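Local coordinates for MMS19 nucleotide excision repair protein homolog (Mus musculus, PDB 6TBL), which probably helps deliver iron-sulfur clusters to apoproteins of DNA metabolism within the cytosolic iron-sulfur protein assembly (CIA) complex, and is represented here by its C-terminal HEAT-repeat part, at residues A[11-16]-A[30-35]; A[53-58]-A[92-97]. One frame throughout, in Å; residues are numbered along the deposited sequence.

Contact 1: A[11-16]-A[30-35]; sequences SLLLEA and SCLQPL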
ATOM      1  N   SER A  11     -21.779  24.758 -28.632  1.00100.95           N
ATOM      2  CA  SER A  11     -20.385  25.107 -28.876  1.00107.91           C
ATOM      3  C   SER A  11     -20.001  26.396 -28.163  1.00105.56           C
ATOM      4  O   SER A  11     -18.858  26.545 -27.716  1.00112.95           O
ATOM      5  CB  SER A  11     -20.131  25.227 -30.378  1.00115.39           C
ATOM      6  OG  SER A  11     -20.934  26.241 -30.951  1.00118.65           O
ATOM      7  N   LEU A  12     -20.938  27.335 -28.039  1.00101.56           N
ATOM      8  CA  LEU A  12     -20.639  28.567 -27.320  1.00104.54           C
ATOM      9  C   LEU A  12     -20.571  28.325 -25.819  1.00106.49           C
ATOM     10  O   LEU A  12     -19.765  28.952 -25.121  1.00111.71           O
ATOM     11  CB  LEU A  12     -21.678  29.635 -27.648  1.00104.54           C
ATOM     12  CG  LEU A  12     -21.761  29.991 -29.131  1.00114.88           C
ATOM     13  CD1 LEU A  12     -22.823  31.042 -29.380  1.00116.99           C
ATOM     14  CD2 LEU A  12     -20.408  30.463 -29.640  1.00122.35           C
ATOM     15  N   LEU A  13     -21.413  27.426 -25.302  1.00100.10           N
ATOM     16  CA  LEU A  13     -21.319  27.056 -23.893  1.00 87.26           C
ATOM     17  C   LEU A  13     -20.002  26.352 -23.601  1.00 87.38           C
ATOM     18  O   LEU A  13     -19.371  26.599 -22.566  1.00 91.98           O
ATOM     19  CB  LEU A  13     -22.494  26.163 -23.501  1.00 84.19           C
ATOM     20  CG  LEU A  13     -23.869  26.820 -23.402  1.00 84.87           C
ATOM     21  CD1 LEU A  13     -24.936  25.772 -23.131  1.00 90.00           C
ATOM     22  CD2 LEU A  13     -23.870  27.879 -22.314  1.00 80.37           C
ATOM     23  N   LEU A  14     -19.573  25.467 -24.502  1.00 88.56           N
ATOM     24  CA  LEU A  14     -18.310  24.768 -24.304  1.00 91.81           C
ATOM     25  C   LEU A  14     -17.132  25.729 -24.384  1.00 97.52           C
ATOM     26  O   LEU A  14     -16.218  25.672 -23.553  1.00108.20           O
ATOM     27  CB  LEU A  14     -18.169  23.647 -25.332  1.00 86.57           C
ATOM     28  CG  LEU A  14     -19.210  22.532 -25.229  1.00 87.35           C
ATOM     29  CD1 LEU A  14     -19.017  21.513 -26.335  1.00 88.75           C
ATOM     30  CD2 LEU A  14     -19.150  21.868 -23.865  1.00 87.61           C
ATOM     31  N   GLU A  15     -17.139  26.625 -25.372  1.00 95.45           N
ATOM     32  CA  GLU A  15     -16.062  27.599 -25.497  1.00101.14           C
ATOM     33  C   GLU A  15     -16.069  28.618 -24.367  1.00 99.46           C
ATOM     34  O   GLU A  15     -15.029  29.224 -24.092  1.00106.32           O
ATOM     35  CB  GLU A  15     -16.153  28.309 -26.848  1.00109.15           C
ATOM     36  CG  GLU A  15     -15.693  27.453 -28.013  1.00127.35           C
ATOM     37  CD  GLU A  15     -14.225  27.089 -27.913  1.00144.16           C
ATOM     38  OE1 GLU A  15     -13.417  27.979 -27.570  1.00151.27           O
ATOM     39  OE2 GLU A  15     -13.880  25.915 -28.165  1.00148.82           O
ATOM     40  N   ALA A  16     -17.210  28.819 -23.708  1.00 96.87           N
ATOM     41  CA  ALA A  16     -17.255  29.727 -22.569  1.00 96.70           C
ATOM     42  C   ALA A  16     -16.494  29.184 -21.368  1.00104.89           C
ATOM     43  O   ALA A  16     -16.107  29.963 -20.491  1.00107.93           O
ATOM     44  CB  ALA A  16     -18.704  30.019 -22.180  1.00 83.05           C
ATOM     45  N   SER A  30     -23.789  27.149 -14.981  1.00 75.95           N
ATOM     46  CA  SER A  30     -25.177  27.034 -14.550  1.00 76.84           C
ATOM     47  C   SER A  30     -26.083  26.516 -15.659  1.00 76.18           C
ATOM     48  O   SER A  30     -27.184  26.036 -15.371  1.00 79.63           O
ATOM     49  CB  SER A  30     -25.690  28.383 -14.046  1.00 78.59           C
ATOM     50  OG  SER A  30     -25.773  29.323 -15.103  1.00102.88           O
ATOM     51  N   CYS A  31     -25.650  26.611 -16.916  1.00 75.94           N
ATOM     52  CA  CYS A  31     -26.396  26.042 -18.029  1.00 84.78           C
ATOM     53  C   CYS A  31     -26.008  24.600 -18.312  1.00 87.51           C
ATOM     54  O   CYS A  31     -26.858  23.805 -18.729  1.00 91.23           O
ATOM     55  CB  CYS A  31     -26.176  26.872 -19.296  1.00 84.25           C
ATOM     56  SG  CYS A  31     -26.800  28.544 -19.198  1.00 89.49           S
ATOM     57  N   LEU A  32     -24.743  24.249 -18.087  1.00 88.84           N
ATOM     58  CA  LEU A  32     -24.249  22.930 -18.462  1.00 83.15           C
ATOM     59  C   LEU A  32     -24.751  21.841 -17.520  1.00 83.90           C
ATOM     60  O   LEU A  32     -25.043  20.726 -17.964  1.00 89.28           O
ATOM     61  CB  LEU A  32     -22.722  22.946 -18.503  1.00 72.26           C
ATOM     62  CG  LEU A  32     -22.130  23.744 -19.662  1.00 76.27           C
ATOM     63  CD1 LEU A  32     -20.630  23.906 -19.497  1.00 85.13           C
ATOM     64  CD2 LEU A  32     -22.454  23.067 -20.987  1.00 74.63           C
ATOM     65  N   GLN A  33     -24.862  22.142 -16.227  1.00 84.92           N
ATOM     66  CA  GLN A  33     -25.283  21.118 -15.272  1.00 86.27           C
ATOM     67  C   GLN A  33     -26.654  20.533 -15.589  1.00 85.50           C
ATOM     68  O   GLN A  33     -26.776  19.296 -15.614  1.00 81.52           O
ATOM     69  CB  GLN A  33     -25.231  21.678 -13.848  1.00 89.73           C
ATOM     70  CG  GLN A  33     -25.844  20.755 -12.812  1.00 94.35           C
ATOM     71  CD  GLN A  33     -25.618  21.239 -11.398  1.00108.17           C
ATOM     72  OE1 GLN A  33     -24.871  22.190 -11.166  1.00112.92           O
ATOM     73  NE2 GLN A  33     -26.265  20.586 -10.440  1.00116.21           N
ATOM     74  N   PRO A  34     -27.709  21.323 -15.833  1.00 79.02           N
ATOM     75  CA  PRO A  34     -28.990  20.699 -16.209  1.00 78.65           C
ATOM     76  C   PRO A  34     -28.917  19.929 -17.515  1.00 81.16           C
ATOM     77  O   PRO A  34     -29.607  18.911 -17.662  1.00 80.78           O
ATOM     78  CB  PRO A  34     -29.952  21.893 -16.314  1.00 74.79           C
ATOM     79  CG  PRO A  34     -29.301  22.984 -15.533  1.00 81.09           C
ATOM     80  CD  PRO A  34     -27.833  22.787 -15.734  1.00 79.27           C
ATOM     81  N   LEU A  35     -28.101  20.384 -18.469  1.00 74.98           N
ATOM     82  CA  LEU A  35     -27.941  19.643 -19.716  1.00 77.29           C
ATOM     83  C   LEU A  35     -27.317  18.276 -19.462  1.00 82.83           C
ATOM     84  O   LEU A  35     -27.696  17.284 -20.096  1.00 91.60           O
ATOM     85  CB  LEU A  35     -27.096  20.448 -20.703  1.00 75.04           C
ATOM     86  CG  LEU A  35     -27.640  21.823 -21.093  1.00 80.71           C
ATOM     87  CD1 LEU A  35     -26.684  22.528 -22.041  1.00 76.44           C
ATOM     88  CD2 LEU A  35     -29.023  21.706 -21.711  1.00 85.99           C
TER
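L13 and L32 mark the nearest backbone approach of 11-16 and 30-35, with 7.4 Å from CA to CA. The two helical segments run in roughly opposed but strongly splayed directions, 122° apart, and their axes come no closer than 10.6 Å. So steep a crossing leaves a small shared patch, and L13 carries most of the share of 11-16. The segment 30-35 is kinked at P34, whose ring nitrogen has no hydrogen to donate to the turn before.

L13 is the side chain that spans the gap. Its CG stands anti to the carbonyl carbon (chi1 -72°), and the extended second torsion sends CD1 outward to L35, with CD2 beside it over C31. CD2 meets CB of C31 at 3.9 Å, while CD1 touches CD1 of L35 at 3.8 Å. C31 is thus met through its CB and not its sulfur. The side chains of L13 and L35 cross at about a right angle and meet methyl to methyl. L32 approaches nearer the root of L13, placing its CD2 4.0 Å from the CB of L13. All three meetings are apolar, and no hydrogen bond joins the segments. L32 is buried whereas C31 is exposed, which puts the contact at the border between core and surface.

This is the packing of the two helices of one HEAT repeat, helix 9-16 against helix 22-38. Beyond the segments, the carbonyl O of L13 takes a hydrogen bond from OG1 of T28, and A16 rests on V24 and T28, earlier in helix 22-38. L14 leans on L50 of helix 47-57, while Q33 lies against Q71, C72 and A75 of helix 63-76.

Contact 2: A[53-58]-A[92-97]; sequences KFLNLS and IRALAK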
ATOM      1  N   LYS A  53     -12.196  20.670 -19.076  1.00 87.98           N
ATOM      2  CA  LYS A  53     -12.443  22.043 -18.646  1.00 88.63           C
ATOM      3  C   LYS A  53     -13.019  22.103 -17.237  1.00 90.22           C
ATOM      4  O   LYS A  53     -12.689  23.014 -16.469  1.00 93.62           O
ATOM      5  CB  LYS A  53     -13.369  22.745 -19.637  1.00 89.23           C
ATOM      6  CG  LYS A  53     -12.692  23.096 -20.945  1.00 95.02           C
ATOM      7  CD  LYS A  53     -11.429  23.902 -20.688  1.00104.10           C
ATOM      8  CE  LYS A  53     -10.635  24.114 -21.963  1.00110.84           C
ATOM      9  NZ  LYS A  53      -9.358  24.823 -21.689  1.00116.35           N
ATOM     10  N   PHE A  54     -13.883  21.150 -16.881  1.00 90.32           N
ATOM     11  CA  PHE A  54     -14.425  21.127 -15.525  1.00 83.85           C
ATOM     12  C   PHE A  54     -13.316  20.971 -14.493  1.00 87.75           C
ATOM     13  O   PHE A  54     -13.330  21.635 -13.450  1.00 83.46           O
ATOM     14  CB  PHE A  54     -15.452  20.002 -15.379  1.00 78.58           C
ATOM     15  CG  PHE A  54     -16.749  20.257 -16.096  1.00 78.17           C
ATOM     16  CD1 PHE A  54     -17.050  21.512 -16.599  1.00 75.77           C
ATOM     17  CD2 PHE A  54     -17.672  19.237 -16.258  1.00 77.77           C
ATOM     18  CE1 PHE A  54     -18.244  21.740 -17.257  1.00 74.37           C
ATOM     19  CE2 PHE A  54     -18.867  19.459 -16.916  1.00 78.04           C
ATOM     20  CZ  PHE A  54     -19.155  20.712 -17.413  1.00 72.18           C
ATOM     21  N   LEU A  55     -12.340  20.102 -14.772  1.00 86.45           N
ATOM     22  CA  LEU A  55     -11.235  19.911 -13.837  1.00 86.25           C
ATOM     23  C   LEU A  55     -10.396  21.175 -13.705  1.00 85.70           C
ATOM     24  O   LEU A  55      -9.979  21.536 -12.597  1.00 90.94           O
ATOM     25  CB  LEU A  55     -10.371  18.730 -14.278  1.00 88.28           C
ATOM     26  CG  LEU A  55     -11.013  17.347 -14.181  1.00 86.95           C
ATOM     27  CD1 LEU A  55     -10.100  16.285 -14.774  1.00 72.76           C
ATOM     28  CD2 LEU A  55     -11.357  17.018 -12.735  1.00 84.59           C
ATOM     29  N   ASN A  56     -10.137  21.863 -14.819  1.00 82.98           N
ATOM     30  CA  ASN A  56      -9.390  23.115 -14.749  1.00 99.12           C
ATOM     31  C   ASN A  56     -10.127  24.150 -13.913  1.00 99.33           C
ATOM     32  O   ASN A  56      -9.519  24.844 -13.090  1.00102.41           O
ATOM     33  CB  ASN A  56      -9.128  23.654 -16.155  1.00113.11           C
ATOM     34  CG  ASN A  56      -8.177  22.782 -16.942  1.00131.68           C
ATOM     35  OD1 ASN A  56      -6.958  22.897 -16.810  1.00138.52           O
ATOM     36  ND2 ASN A  56      -8.728  21.900 -17.767  1.00139.03           N
ATOM     37  N   LEU A  57     -11.443  24.260 -14.101  1.00 87.56           N
ATOM     38  CA  LEU A  57     -12.223  25.241 -13.358  1.00 86.21           C
ATOM     39  C   LEU A  57     -12.340  24.891 -11.882  1.00 86.60           C
ATOM     40  O   LEU A  57     -12.619  25.779 -11.069  1.00 89.55           O
ATOM     41  CB  LEU A  57     -13.611  25.382 -13.979  1.00 83.21           C
ATOM     42  CG  LEU A  57     -13.637  25.948 -15.399  1.00 81.14           C
ATOM     43  CD1 LEU A  57     -15.042  25.889 -15.963  1.00 83.56           C
ATOM     44  CD2 LEU A  57     -13.106  27.373 -15.412  1.00 74.67           C
ATOM     45  N   SER A  58     -12.126  23.628 -11.515  1.00 85.64           N
ATOM     46  CA  SER A  58     -12.155  23.232 -10.111  1.00 83.10           C
ATOM     47  C   SER A  58     -10.953  23.740  -9.327  1.00 80.53           C
ATOM     48  O   SER A  58     -10.889  23.509  -8.116  1.00 78.50           O
ATOM     49  CB  SER A  58     -12.233  21.709  -9.995  1.00 78.28           C
ATOM     50  OG  SER A  58     -11.064  21.105 -10.521  1.00 80.30           O
ATOM     51  N   ILE A  92     -10.600  10.394 -10.637  1.00 82.34           N
ATOM     52  CA  ILE A  92     -10.428  10.113  -9.215  1.00 84.28           C
ATOM     53  C   ILE A  92      -9.094  10.660  -8.721  1.00 86.28           C
ATOM     54  O   ILE A  92      -8.995  11.190  -7.607  1.00 83.70           O
ATOM     55  CB  ILE A  92     -10.570   8.601  -8.955  1.00 81.75           C
ATOM     56  CG1 ILE A  92     -12.011   8.159  -9.215  1.00 77.88           C
ATOM     57  CG2 ILE A  92     -10.151   8.250  -7.535  1.00 80.69           C
ATOM     58  CD1 ILE A  92     -12.302   6.734  -8.807  1.00 87.35           C
ATOM     59  N   ARG A  93      -8.051  10.561  -9.548  1.00 84.87           N
ATOM     60  CA  ARG A  93      -6.777  11.178  -9.198  1.00 87.80           C
ATOM     61  C   ARG A  93      -6.890  12.698  -9.184  1.00 81.16           C
ATOM     62  O   ARG A  93      -6.393  13.355  -8.262  1.00 82.47           O
ATOM     63  CB  ARG A  93      -5.690  10.722 -10.174  1.00 96.04           C
ATOM     64  CG  ARG A  93      -5.578   9.209 -10.303  1.00114.10           C
ATOM     65  CD  ARG A  93      -4.710   8.804 -11.484  1.00133.86           C
ATOM     66  NE  ARG A  93      -3.317   9.187 -11.295  1.00150.40           N
ATOM     67  CZ  ARG A  93      -2.320   8.780 -12.074  1.00170.92           C
ATOM     68  NH1 ARG A  93      -1.080   9.178 -11.828  1.00182.33           N
ATOM     69  NH2 ARG A  93      -2.562   7.971 -13.097  1.00177.34           N
ATOM     70  N   ALA A  94      -7.560  13.275 -10.187  1.00 76.62           N
ATOM     71  CA  ALA A  94      -7.681  14.729 -10.257  1.00 74.23           C
ATOM     72  C   ALA A  94      -8.538  15.278  -9.124  1.00 77.06           C
ATOM     73  O   ALA A  94      -8.208  16.314  -8.537  1.00 83.79           O
ATOM     74  CB  ALA A  94      -8.255  15.145 -11.611  1.00 72.67           C
ATOM     75  N   LEU A  95      -9.644  14.603  -8.800  1.00 77.43           N
ATOM     76  CA  LEU A  95     -10.528  15.088  -7.746  1.00 77.88           C
ATOM     77  C   LEU A  95      -9.928  14.936  -6.354  1.00 73.79           C
ATOM     78  O   LEU A  95     -10.526  15.421  -5.388  1.00 72.88           O
ATOM     79  CB  LEU A  95     -11.880  14.373  -7.815  1.00 72.69           C
ATOM     80  CG  LEU A  95     -12.738  14.730  -9.033  1.00 67.16           C
ATOM     81  CD1 LEU A  95     -14.089  14.040  -8.980  1.00 69.96           C
ATOM     82  CD2 LEU A  95     -12.910  16.235  -9.136  1.00 70.39           C
ATOM     83  N   ALA A  96      -8.771  14.285  -6.223  1.00 75.18           N
ATOM     84  CA  ALA A  96      -8.121  14.213  -4.920  1.00 89.80           C
ATOM     85  C   ALA A  96      -7.614  15.577  -4.472  1.00 87.23           C
ATOM     86  O   ALA A  96      -7.561  15.853  -3.268  1.00 91.42           O
ATOM     87  CB  ALA A  96      -6.974  13.203  -4.960  1.00 70.04           C
ATOM     88  N   LYS A  97      -7.239  16.441  -5.420  1.00 87.00           N
ATOM     89  CA  LYS A  97      -6.752  17.767  -5.041  1.00 85.72           C
ATOM     90  C   LYS A  97      -7.854  18.630  -4.436  1.00 90.67           C
ATOM     91  O   LYS A  97      -7.625  19.213  -3.362  1.00 94.09           O
ATOM     92  CB  LYS A  97      -6.085  18.440  -6.244  1.00 83.37           C
ATOM     93  CG  LYS A  97      -5.687  19.888  -6.012  1.00 91.02           C
ATOM     94  CD  LYS A  97      -5.173  20.526  -7.297  1.00 91.22           C
ATOM     95  CE  LYS A  97      -4.787  21.979  -7.079  1.00 85.03           C
ATOM     96  NZ  LYS A  97      -4.297  22.614  -8.331  1.00 93.25           N
TER
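L55 meets A94 and L95 with no ring or other flat group between them. The one aromatic ring in the two segments, that of F54, takes no part in the contact; it packs among L29 and L36 of helix 22-38 and C72 and M73 of helix 63-76.

Both methyls of L55 rest on the single CB of A94, with CD1 and CD2 each 3.8 Å away, so the leucine fork straddles the alanine. CD2 also reaches CD2 of L95 at 4.0 Å, and these two leucines cross at about a right angle. The branch of L55 gets there because CG lies anti to the carbonyl carbon (chi1 -68°), although its CB does not point straight at 92-97. The small alanine lets the backbones draw near, 7.2 Å between the CA atoms of L55 and A94. L95 is buried and also touches A113 and R114 of helix 104-118.

The contact joins the first helix of one HEAT repeat to that of the next. With three apolar side chains and no hydrogen bond or salt bridge across, it probably rests on close fit and on the burial of apolar surface.

In the fold
From the N terminus, helix 9-16 turns back on helix 22-38, and contact 1 closes that short hairpin within the second HEAT repeat. Only afterwards does contact 2 open: 53-58 leaves through helix 63-76 and returns as 92-97, joining the third repeat to the fourth. The two loops therefore follow in series and neither nests nor crosses. Their centres lie about 18 Å apart, on opposite sides of the chain's centre, yet their segments meet where CD1 of L32, in 30-35, touches CE1 of F54, in 53-58, at 3.9 Å. Contact 1 packs helices within a repeat, contact 2 packs across a repeat boundary, and the L32-F54 touch spans the boundary between repeats two and three.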